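Local coordinates for protein glucose-6-phosphate isomerase (Plasmodium falciparum, PDB 3QKI) that probably catalyses the interconversion of alpha-D-glucose 6-phosphate and beta-D-fructose 6-phosphate, an early step of glycolysis, at residues 157-160 and 161-165; 535-538 and 539-542; 562-565 and 566-570. One frame throughout, in Å; residues are numbered along the deposited sequence. Where two conformers were deposited one is given.

Contact 1: 157-160 and 161-165; sequences VIKT and CKNTK
T160 and T164 face each other across a type I beta turn that runs from T160 to N163, in the surface loop joining helix 135-154 to strand 168-172. T160 supplies four polar contacts. Its backbone N donates to the carbonyl oxygen of T164 over 2.8 Å with an N-H...O angle of 174°, which closes the loop one residue beyond the turn. Its carbonyl O takes the N-H of N163 at 3.1 Å, the bond that defines the turn. OG1 of T160 and OG1 of T164 are hydrogen-bonded at 2.7 Å, and either may be the donor; OG1 of T160 also receives a weak bond from the N of K162 at 3.2 Å. Both threonine hydroxyls sit between backbone N and carbonyl carbon (chi1 68° and 62°), torsions that bring them within hydrogen-bonding distance of each other.

Within the turn, the N-H of C161 is directed to NE2 of H281, and K165 NZ is held by OD1 of N216 and the carbonyl oxygen of R154, so both the turn and the residue that follows T164 are fastened to surrounding parts of the chain. The remaining contacts are van der Waals approaches of aliphatic carbons to carbonyl oxygens: the methylene CD of K159 rests 3.5 Å from the carbonyl O of N163, while CG2 of T160 lies 3.3 Å from the T164 O that its own backbone N binds.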
ATOM      1  N   VAL A 157      22.519 -29.539  -9.759  1.00 18.36           N
ATOM      2  CA  VAL A 157      22.395 -30.985  -9.551  1.00 17.67           C
ATOM      3  C   VAL A 157      20.974 -31.373  -9.997  1.00 23.21           C
ATOM      4  O   VAL A 157      20.807 -32.342 -10.738  1.00 22.99           O
ATOM      5  CB  VAL A 157      22.738 -31.423  -8.099  1.00 20.05           C
ATOM      6  CG1 VAL A 157      22.238 -32.835  -7.795  1.00 20.30           C
ATOM      7  CG2 VAL A 157      24.237 -31.343  -7.851  1.00 19.39           C
ATOM      8  N   ILE A 158      19.966 -30.571  -9.587  1.00 19.84           N
ATOM      9  CA  ILE A 158      18.570 -30.728  -9.993  1.00 19.74           C
ATOM     10  C   ILE A 158      18.357 -29.800 -11.170  1.00 22.66           C
ATOM     11  O   ILE A 158      18.588 -28.592 -11.050  1.00 22.69           O
ATOM     12  CB  ILE A 158      17.543 -30.535  -8.847  1.00 22.88           C
ATOM     13  CG1 ILE A 158      17.677 -31.690  -7.815  1.00 23.21           C
ATOM     14  CG2 ILE A 158      16.116 -30.497  -9.432  1.00 24.48           C
ATOM     15  CD1 ILE A 158      16.887 -31.514  -6.522  1.00 30.15           C
ATOM     16  N   LYS A 159      17.951 -30.357 -12.307  1.00 19.77           N
ATOM     17  CA  LYS A 159      17.803 -29.588 -13.541  1.00 20.15           C
ATOM     18  C   LYS A 159      16.394 -29.602 -14.080  1.00 20.11           C
ATOM     19  O   LYS A 159      15.567 -30.381 -13.634  1.00 18.41           O
ATOM     20  CB  LYS A 159      18.779 -30.130 -14.624  1.00 24.52           C
ATOM     21  CG  LYS A 159      20.270 -30.072 -14.239  1.00 39.22           C
ATOM     22  CD  LYS A 159      21.166 -30.599 -15.360  1.00 45.22           C
ATOM     23  CE  LYS A 159      22.581 -30.959 -14.948  1.00 52.99           C
ATOM     24  NZ  LYS A 159      22.643 -32.145 -14.045  1.00 51.25           N
ATOM     25  N   THR A 160      16.141 -28.754 -15.088  1.00 17.78           N
ATOM     26  CA  THR A 160      14.859 -28.630 -15.779  1.00 17.80           C
ATOM     27  C   THR A 160      14.685 -29.868 -16.668  1.00 23.76           C
ATOM     28  O   THR A 160      15.603 -30.695 -16.750  1.00 21.84           O
ATOM     29  CB  THR A 160      14.858 -27.369 -16.653  1.00 20.71           C
ATOM     30  OG1 THR A 160      15.788 -27.538 -17.720  1.00 21.37           O
ATOM     31  CG2 THR A 160      15.158 -26.061 -15.858  1.00 15.73           C
ATOM     32  N   CYS A 161      13.559 -29.961 -17.375  1.00 22.67           N
ATOM     33  CA  CYS A 161      13.294 -31.068 -18.292  1.00 24.36           C
ATOM     34  C   CYS A 161      14.228 -31.001 -19.520  1.00 30.88           C
ATOM     35  O   CYS A 161      14.436 -32.027 -20.180  1.00 32.58           O
ATOM     36  CB  CYS A 161      11.833 -31.065 -18.711  1.00 25.12           C
ATOM     37  SG  CYS A 161      11.332 -29.551 -19.548  1.00 29.43           S
ATOM     38  N   LYS A 162      14.799 -29.803 -19.815  1.00 25.61           N
ATOM     39  CA  LYS A 162      15.749 -29.626 -20.909  1.00 25.31           C
ATOM     40  C   LYS A 162      17.207 -29.730 -20.423  1.00 27.87           C
ATOM     41  O   LYS A 162      18.109 -29.294 -21.124  1.00 27.66           O
ATOM     42  CB  LYS A 162      15.458 -28.345 -21.745  1.00 27.99           C
ATOM     43  CG  LYS A 162      15.603 -27.026 -20.994  1.00 48.78           C
ATOM     44  CD  LYS A 162      15.627 -25.810 -21.943  1.00 59.00           C
ATOM     45  CE  LYS A 162      15.836 -24.499 -21.213  1.00 62.61           C
ATOM     46  NZ  LYS A 162      15.606 -23.314 -22.087  1.00 70.87           N
ATOM     47  N   ASN A 163      17.420 -30.330 -19.220  1.00 25.37           N
ATOM     48  CA  ASN A 163      18.711 -30.518 -18.557  0.50 25.15           C
ATOM     49  C   ASN A 163      19.530 -29.219 -18.423  1.00 29.94           C
ATOM     50  O   ASN A 163      20.757 -29.183 -18.586  1.00 31.20           O
ATOM     51  CB  ASN A 163      19.488 -31.732 -19.112  0.50 24.60           C
ATOM     52  CG  ASN A 163      18.769 -33.055 -18.908  0.50 29.89           C
ATOM     53  OD1 ASN A 163      18.243 -33.646 -19.848  0.50 28.48           O
ATOM     54  ND2 ASN A 163      18.702 -33.546 -17.674  0.50 14.40           N
ATOM     55  N   THR A 164      18.835 -28.142 -18.082  1.00 24.55           N
ATOM     56  CA  THR A 164      19.449 -26.838 -17.856  1.00 23.88           C
ATOM     57  C   THR A 164      19.114 -26.391 -16.424  1.00 24.78           C
ATOM     58  O   THR A 164      18.308 -27.027 -15.748  1.00 23.57           O
ATOM     59  CB  THR A 164      18.943 -25.826 -18.885  1.00 29.55           C
ATOM     60  OG1 THR A 164      17.536 -25.693 -18.708  1.00 28.08           O
ATOM     61  CG2 THR A 164      19.286 -26.224 -20.344  1.00 24.97           C
ATOM     62  N   LYS A 165      19.729 -25.311 -15.969  1.00 20.23           N
ATOM     63  CA  LYS A 165      19.453 -24.783 -14.652  1.00 19.98           C
ATOM     64  C   LYS A 165      18.145 -24.008 -14.663  1.00 23.17           C
ATOM     65  O   LYS A 165      17.842 -23.335 -15.651  1.00 22.29           O
ATOM     66  CB  LYS A 165      20.585 -23.862 -14.216  1.00 21.44           C
ATOM     67  CG  LYS A 165      21.586 -24.615 -13.374  1.00 28.92           C
ATOM     68  CD  LYS A 165      22.519 -23.680 -12.763  1.00 30.71           C
ATOM     69  CE  LYS A 165      22.051 -23.065 -11.491  1.00 22.16           C
ATOM     70  NZ  LYS A 165      23.122 -22.190 -10.990  1.00 32.22           N
TER

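Contact 2: 535-538 and 539-542; sequences SRIV and AEGF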
ATOM      1  N   SER A 535       6.723 -10.557  17.444  1.00 12.62           N
ATOM      2  CA  SER A 535       6.728 -10.472  18.910  1.00 12.07           C
ATOM      3  C   SER A 535       5.814  -9.339  19.390  1.00 15.94           C
ATOM      4  O   SER A 535       5.015  -9.558  20.294  1.00 16.39           O
ATOM      5  CB  SER A 535       8.141 -10.276  19.437  1.00 13.86           C
ATOM      6  OG  SER A 535       9.001 -11.319  19.022  1.00 17.59           O
ATOM      7  N   ARG A 536       5.904  -8.144  18.764  1.00 11.93           N
ATOM      8  CA  ARG A 536       5.073  -6.993  19.112  1.00 11.95           C
ATOM      9  C   ARG A 536       3.598  -7.329  19.003  1.00 15.85           C
ATOM     10  O   ARG A 536       2.847  -6.995  19.913  1.00 14.95           O
ATOM     11  CB  ARG A 536       5.440  -5.766  18.228  1.00 13.98           C
ATOM     12  CG  ARG A 536       4.604  -4.506  18.464  1.00 21.64           C
ATOM     13  CD  ARG A 536       3.510  -4.405  17.416  1.00 28.14           C
ATOM     14  NE  ARG A 536       2.810  -3.114  17.406  1.00 28.66           N
ATOM     15  CZ  ARG A 536       3.230  -2.039  16.742  1.00 30.86           C
ATOM     16  NH1 ARG A 536       4.372  -2.068  16.071  1.00 18.79           N
ATOM     17  NH2 ARG A 536       2.515  -0.925  16.758  1.00 17.86           N
ATOM     18  N   ILE A 537       3.180  -7.997  17.895  1.00 13.49           N
ATOM     19  CA  ILE A 537       1.780  -8.386  17.682  1.00 13.41           C
ATOM     20  C   ILE A 537       1.280  -9.400  18.716  1.00 14.91           C
ATOM     21  O   ILE A 537       0.176  -9.239  19.248  1.00 16.01           O
ATOM     22  CB  ILE A 537       1.509  -8.756  16.203  1.00 16.73           C
ATOM     23  CG1 ILE A 537       1.486  -7.464  15.330  1.00 19.04           C
ATOM     24  CG2 ILE A 537       0.250  -9.577  16.011  1.00 17.25           C
ATOM     25  CD1 ILE A 537       0.575  -6.231  15.885  1.00 31.17           C
ATOM     26  N   VAL A 538       2.112 -10.394  19.043  1.00 10.29           N
ATOM     27  CA  VAL A 538       1.791 -11.393  20.054  1.00 10.59           C
ATOM     28  C   VAL A 538       1.612 -10.690  21.434  1.00 13.27           C
ATOM     29  O   VAL A 538       0.614 -10.931  22.105  1.00 13.16           O
ATOM     30  CB  VAL A 538       2.844 -12.534  20.087  1.00 13.41           C
ATOM     31  CG1 VAL A 538       2.751 -13.351  21.373  1.00 12.16           C
ATOM     32  CG2 VAL A 538       2.718 -13.427  18.858  1.00 13.55           C
ATOM     33  N   ALA A 539       2.534  -9.782  21.803  1.00 11.82           N
ATOM     34  CA  ALA A 539       2.463  -9.041  23.069  1.00 11.91           C
ATOM     35  C   ALA A 539       1.216  -8.175  23.094  1.00 15.26           C
ATOM     36  O   ALA A 539       0.520  -8.144  24.107  1.00 16.03           O
ATOM     37  CB  ALA A 539       3.703  -8.173  23.259  1.00 12.63           C
ATOM     38  N   GLU A 540       0.904  -7.509  21.970  1.00 10.57           N
ATOM     39  CA  GLU A 540      -0.231  -6.627  21.889  1.00  9.73           C
ATOM     40  C   GLU A 540      -1.589  -7.336  22.017  1.00 14.78           C
ATOM     41  O   GLU A 540      -2.507  -6.783  22.633  1.00 13.60           O
ATOM     42  CB  GLU A 540      -0.143  -5.709  20.662  1.00 11.20           C
ATOM     43  CG  GLU A 540      -0.925  -4.428  20.856  1.00 24.94           C
ATOM     44  CD  GLU A 540      -0.676  -3.340  19.837  1.00 43.68           C
ATOM     45  OE1 GLU A 540       0.209  -3.509  18.964  1.00 28.93           O
ATOM     46  OE2 GLU A 540      -1.362  -2.297  19.929  1.00 34.51           O
ATOM     47  N   GLY A 541      -1.705  -8.550  21.464  1.00 13.37           N
ATOM     48  CA  GLY A 541      -2.935  -9.339  21.562  1.00 12.44           C
ATOM     49  C   GLY A 541      -3.242  -9.673  23.011  1.00 14.15           C
ATOM     50  O   GLY A 541      -4.393  -9.562  23.436  1.00 14.42           O
ATOM     51  N   PHE A 542      -2.198  -9.986  23.800  1.00 10.35           N
ATOM     52  CA  PHE A 542      -2.328 -10.261  25.235  1.00 10.77           C
ATOM     53  C   PHE A 542      -2.678  -9.009  26.032  1.00 17.13           C
ATOM     54  O   PHE A 542      -3.524  -9.083  26.924  1.00 17.47           O
ATOM     55  CB  PHE A 542      -1.102 -10.983  25.815  1.00 11.45           C
ATOM     56  CG  PHE A 542      -0.934 -12.412  25.307  1.00 13.39           C
ATOM     57  CD1 PHE A 542      -2.007 -13.299  25.301  1.00 14.20           C
ATOM     58  CD2 PHE A 542       0.310 -12.876  24.874  1.00 15.64           C
ATOM     59  CE1 PHE A 542      -1.843 -14.621  24.869  1.00 15.74           C
ATOM     60  CE2 PHE A 542       0.464 -14.187  24.402  1.00 16.75           C
ATOM     61  CZ  PHE A 542      -0.616 -15.048  24.397  1.00 15.00           C
TER
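R536 and E540, one helical turn apart on helix 523-543, form the charged part of this contact. NE of R536 donates to OE1 of E540 at 3.1 Å with an N-H...O angle of 162°, in a salt bridge. The acceptor lies in the guanidinium plane at its edge, the two flat groups are 17° apart, and the side chains run alongside each other. With CG of R536 anti to its backbone N (chi1 178°), the bend at chi2 sets NE beside OE1 of the extended glutamate. NH2 of R536 goes on to E444 and to the hydroxyl of S364, which OE2 of E540 also binds; the buried charges are therefore shared with neighbouring elements.

Among backbone bonds, A539 N to S535 O and E540 N to R536 O both measure 2.9 Å, and G541 N reaches I537 O at 3.0 Å. The last, from F542 N to V538 O, is weak at 3.4 Å. I537 O has a second donor, ND2 of N400.

The apolar pair between the two segments is V538 and F542, side by side, with CG1 of V538 3.9 Å from CE2 of the ring. F542 continues onto helix 90-99, and A539 packs on A361 of helix 356-371. The I537 side chain lies about 8 Å from that of E398, which binds fructose 6-phosphate in another structure of this protein; no ligand is bound here. The pattern is an i to i+4 Arg-Glu salt bridge on a buried alpha-helix.

Contact 3: 562-565 and 566-570; sequences KEVR and NYFND
V564 and F568 meet twice, through backbone and side chains, on helix 555-573, an alpha-helix near the C-terminus that packs on helix 585-595 and on the second subunit. The backbone bond from F568 N to V564 O is 2.8 Å long, with an N-H...O angle of 163°. Around it run three further i to i+4 bonds: N569 N to R565 O at 2.9 Å, N566 N to K562 O at 3.0 Å and Y567 N to E563 O at 3.1 Å. All four acceptors of 562-565 thus receive the amide one turn on, the evidence for unbroken alpha-helix here.

Side-chain polar partners lie beyond the two segments. NH1 of R565 forms a salt bridge with E467 of the second subunit, which places this helix at the dimer interface; T470 of that subunit packs against V564, R565 and F568. On another side, OD2 of D570 binds the hydroxyls of Y581 and S577, and the Y567 ring meets those of Y581 and F583 edge-to-face. K562 is about 5 Å from K558, side chain to side chain; K558 contacts fructose 6-phosphate in another structure of this protein, though the ligand is absent from this chain.

Packing within the stretch rests on V564 and F568, whose side chains lie alongside each other. CG1 of V564 is anti to the backbone N (chi1 179°), which carries this methyl toward the phenylalanine. The result is a CH-pi contact: CG1 stands 3.7 Å from the ring centroid, 18° off the normal and over one face, with CZ its nearest ring atom at 3.5 Å.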
ATOM      1  N   LYS A 562     -19.425 -18.588  -2.546  1.00 21.27           N
ATOM      2  CA  LYS A 562     -19.726 -19.928  -3.053  1.00 22.10           C
ATOM      3  C   LYS A 562     -21.147 -19.928  -3.664  1.00 24.24           C
ATOM      4  O   LYS A 562     -21.362 -20.522  -4.728  1.00 24.01           O
ATOM      5  CB  LYS A 562     -19.563 -20.948  -1.917  1.00 25.62           C
ATOM      6  CG  LYS A 562     -19.878 -22.398  -2.273  1.00 42.91           C
ATOM      7  CD  LYS A 562     -18.912 -23.401  -1.609  1.00 53.79           C
ATOM      8  CE  LYS A 562     -18.834 -23.347  -0.091  1.00 60.94           C
ATOM      9  NZ  LYS A 562     -17.641 -22.590   0.386  1.00 58.09           N
ATOM     10  N   GLU A 563     -22.090 -19.216  -3.025  1.00 19.44           N
ATOM     11  CA  GLU A 563     -23.466 -19.074  -3.521  1.00 18.84           C
ATOM     12  C   GLU A 563     -23.484 -18.309  -4.871  1.00 21.55           C
ATOM     13  O   GLU A 563     -24.217 -18.705  -5.793  1.00 20.57           O
ATOM     14  CB  GLU A 563     -24.335 -18.368  -2.477  1.00 20.34           C
ATOM     15  CG  GLU A 563     -25.805 -18.291  -2.872  1.00 35.70           C
ATOM     16  CD  GLU A 563     -26.767 -17.564  -1.952  1.00 72.28           C
ATOM     17  OE1 GLU A 563     -26.325 -17.020  -0.912  1.00 76.50           O
ATOM     18  OE2 GLU A 563     -27.975 -17.534  -2.285  1.00 66.39           O
ATOM     19  N   VAL A 564     -22.662 -17.219  -4.988  1.00 17.42           N
ATOM     20  CA  VAL A 564     -22.534 -16.428  -6.219  1.00 16.03           C
ATOM     21  C   VAL A 564     -21.887 -17.316  -7.299  1.00 19.37           C
ATOM     22  O   VAL A 564     -22.357 -17.300  -8.434  1.00 18.62           O
ATOM     23  CB  VAL A 564     -21.792 -15.071  -6.026  1.00 18.14           C
ATOM     24  CG1 VAL A 564     -21.676 -14.319  -7.353  1.00 17.09           C
ATOM     25  CG2 VAL A 564     -22.498 -14.193  -4.992  1.00 17.06           C
ATOM     26  N   ARG A 565     -20.833 -18.106  -6.923  1.00 16.84           N
ATOM     27  CA  ARG A 565     -20.164 -19.074  -7.803  1.00 17.79           C
ATOM     28  C   ARG A 565     -21.179 -20.018  -8.477  1.00 21.93           C
ATOM     29  O   ARG A 565     -21.126 -20.164  -9.696  1.00 21.15           O
ATOM     30  CB  ARG A 565     -19.078 -19.882  -7.048  1.00 16.34           C
ATOM     31  CG  ARG A 565     -18.260 -20.803  -7.947  1.00 19.09           C
ATOM     32  CD  ARG A 565     -16.908 -21.177  -7.362  1.00 28.68           C
ATOM     33  NE  ARG A 565     -17.013 -21.991  -6.165  1.00 45.85           N
ATOM     34  CZ  ARG A 565     -16.136 -21.986  -5.169  1.00 55.71           C
ATOM     35  NH1 ARG A 565     -15.077 -21.185  -5.210  1.00 33.22           N
ATOM     36  NH2 ARG A 565     -16.316 -22.773  -4.119  1.00 48.71           N
ATOM     37  N   ASN A 566     -22.093 -20.640  -7.680  1.00 17.97           N
ATOM     38  CA  ASN A 566     -23.115 -21.562  -8.184  1.00 18.17           C
ATOM     39  C   ASN A 566     -24.096 -20.876  -9.106  1.00 22.71           C
ATOM     40  O   ASN A 566     -24.470 -21.469 -10.129  1.00 20.45           O
ATOM     41  CB  ASN A 566     -23.847 -22.297  -7.063  1.00 18.68           C
ATOM     42  CG  ASN A 566     -22.951 -23.253  -6.353  1.00 33.82           C
ATOM     43  OD1 ASN A 566     -22.175 -23.986  -6.974  1.00 42.78           O
ATOM     44  ND2 ASN A 566     -23.038 -23.270  -5.042  1.00 27.28           N
ATOM     45  N   TYR A 567     -24.456 -19.611  -8.778  1.00 20.58           N
ATOM     46  CA  TYR A 567     -25.339 -18.786  -9.585  1.00 21.03           C
ATOM     47  C   TYR A 567     -24.690 -18.469 -10.931  1.00 24.25           C
ATOM     48  O   TYR A 567     -25.353 -18.573 -11.960  1.00 21.48           O
ATOM     49  CB  TYR A 567     -25.738 -17.502  -8.848  1.00 22.67           C
ATOM     50  CG  TYR A 567     -26.748 -16.688  -9.627  1.00 23.72           C
ATOM     51  CD1 TYR A 567     -28.053 -17.147  -9.807  1.00 25.41           C
ATOM     52  CD2 TYR A 567     -26.392 -15.481 -10.215  1.00 24.48           C
ATOM     53  CE1 TYR A 567     -28.979 -16.418 -10.557  1.00 26.54           C
ATOM     54  CE2 TYR A 567     -27.310 -14.742 -10.960  1.00 26.19           C
ATOM     55  CZ  TYR A 567     -28.606 -15.211 -11.120  1.00 34.09           C
ATOM     56  OH  TYR A 567     -29.510 -14.474 -11.844  1.00 39.35           O
ATOM     57  N   PHE A 568     -23.392 -18.093 -10.919  1.00 19.56           N
ATOM     58  CA  PHE A 568     -22.616 -17.843 -12.129  1.00 18.50           C
ATOM     59  C   PHE A 568     -22.564 -19.121 -12.978  1.00 21.68           C
ATOM     60  O   PHE A 568     -22.804 -19.067 -14.188  1.00 18.45           O
ATOM     61  CB  PHE A 568     -21.190 -17.371 -11.775  1.00 19.07           C
ATOM     62  CG  PHE A 568     -21.085 -15.919 -11.361  1.00 18.72           C
ATOM     63  CD1 PHE A 568     -19.874 -15.390 -10.941  1.00 17.77           C
ATOM     64  CD2 PHE A 568     -22.192 -15.063 -11.456  1.00 20.35           C
ATOM     65  CE1 PHE A 568     -19.776 -14.050 -10.572  1.00 18.32           C
ATOM     66  CE2 PHE A 568     -22.094 -13.726 -11.079  1.00 22.53           C
ATOM     67  CZ  PHE A 568     -20.886 -13.229 -10.627  1.00 19.23           C
ATOM     68  N   ASN A 569     -22.280 -20.263 -12.330  1.00 18.43           N
ATOM     69  CA  ASN A 569     -22.238 -21.549 -13.021  1.00 19.17           C
ATOM     70  C   ASN A 569     -23.586 -21.860 -13.734  1.00 25.30           C
ATOM     71  O   ASN A 569     -23.584 -22.119 -14.937  1.00 25.42           O
ATOM     72  CB  ASN A 569     -21.805 -22.661 -12.054  1.00 16.56           C
ATOM     73  CG  ASN A 569     -21.804 -24.047 -12.652  1.00 40.96           C
ATOM     74  OD1 ASN A 569     -21.439 -24.268 -13.803  1.00 40.22           O
ATOM     75  ND2 ASN A 569     -22.198 -25.018 -11.866  1.00 35.92           N
ATOM     76  N   ASP A 570     -24.720 -21.764 -13.022  1.00 23.03           N
ATOM     77  CA  ASP A 570     -26.028 -22.041 -13.618  1.00 23.46           C
ATOM     78  C   ASP A 570     -26.382 -21.053 -14.718  1.00 29.49           C
ATOM     79  O   ASP A 570     -26.886 -21.462 -15.760  1.00 29.85           O
ATOM     80  CB  ASP A 570     -27.139 -22.067 -12.555  1.00 24.87           C
ATOM     81  CG  ASP A 570     -26.979 -23.052 -11.401  1.00 27.03           C
ATOM     82  OD1 ASP A 570     -26.085 -23.926 -11.473  1.00 28.17           O
ATOM     83  OD2 ASP A 570     -27.711 -22.912 -10.402  1.00 29.22           O
TER

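Only contact 2 is fully buried: its centre is about 14 Å from that of the chain, against about 34 Å for contacts 1 and 3. Contact 1 is a surface loop, and contact 3 is partly buried. Contacts 2 and 3 lie on successive but separate helices, 523-543 and 555-573, with centres about 40 Å apart; no two contacts hold the same element. The chemistry follows place. The surface turn relies on backbone and hydroxyl bonds, the core helix encloses an Arg-Glu pair with further partners in the same chain, and the outlying helix directs its arginine to the second subunit while pairing methyl with ring internally.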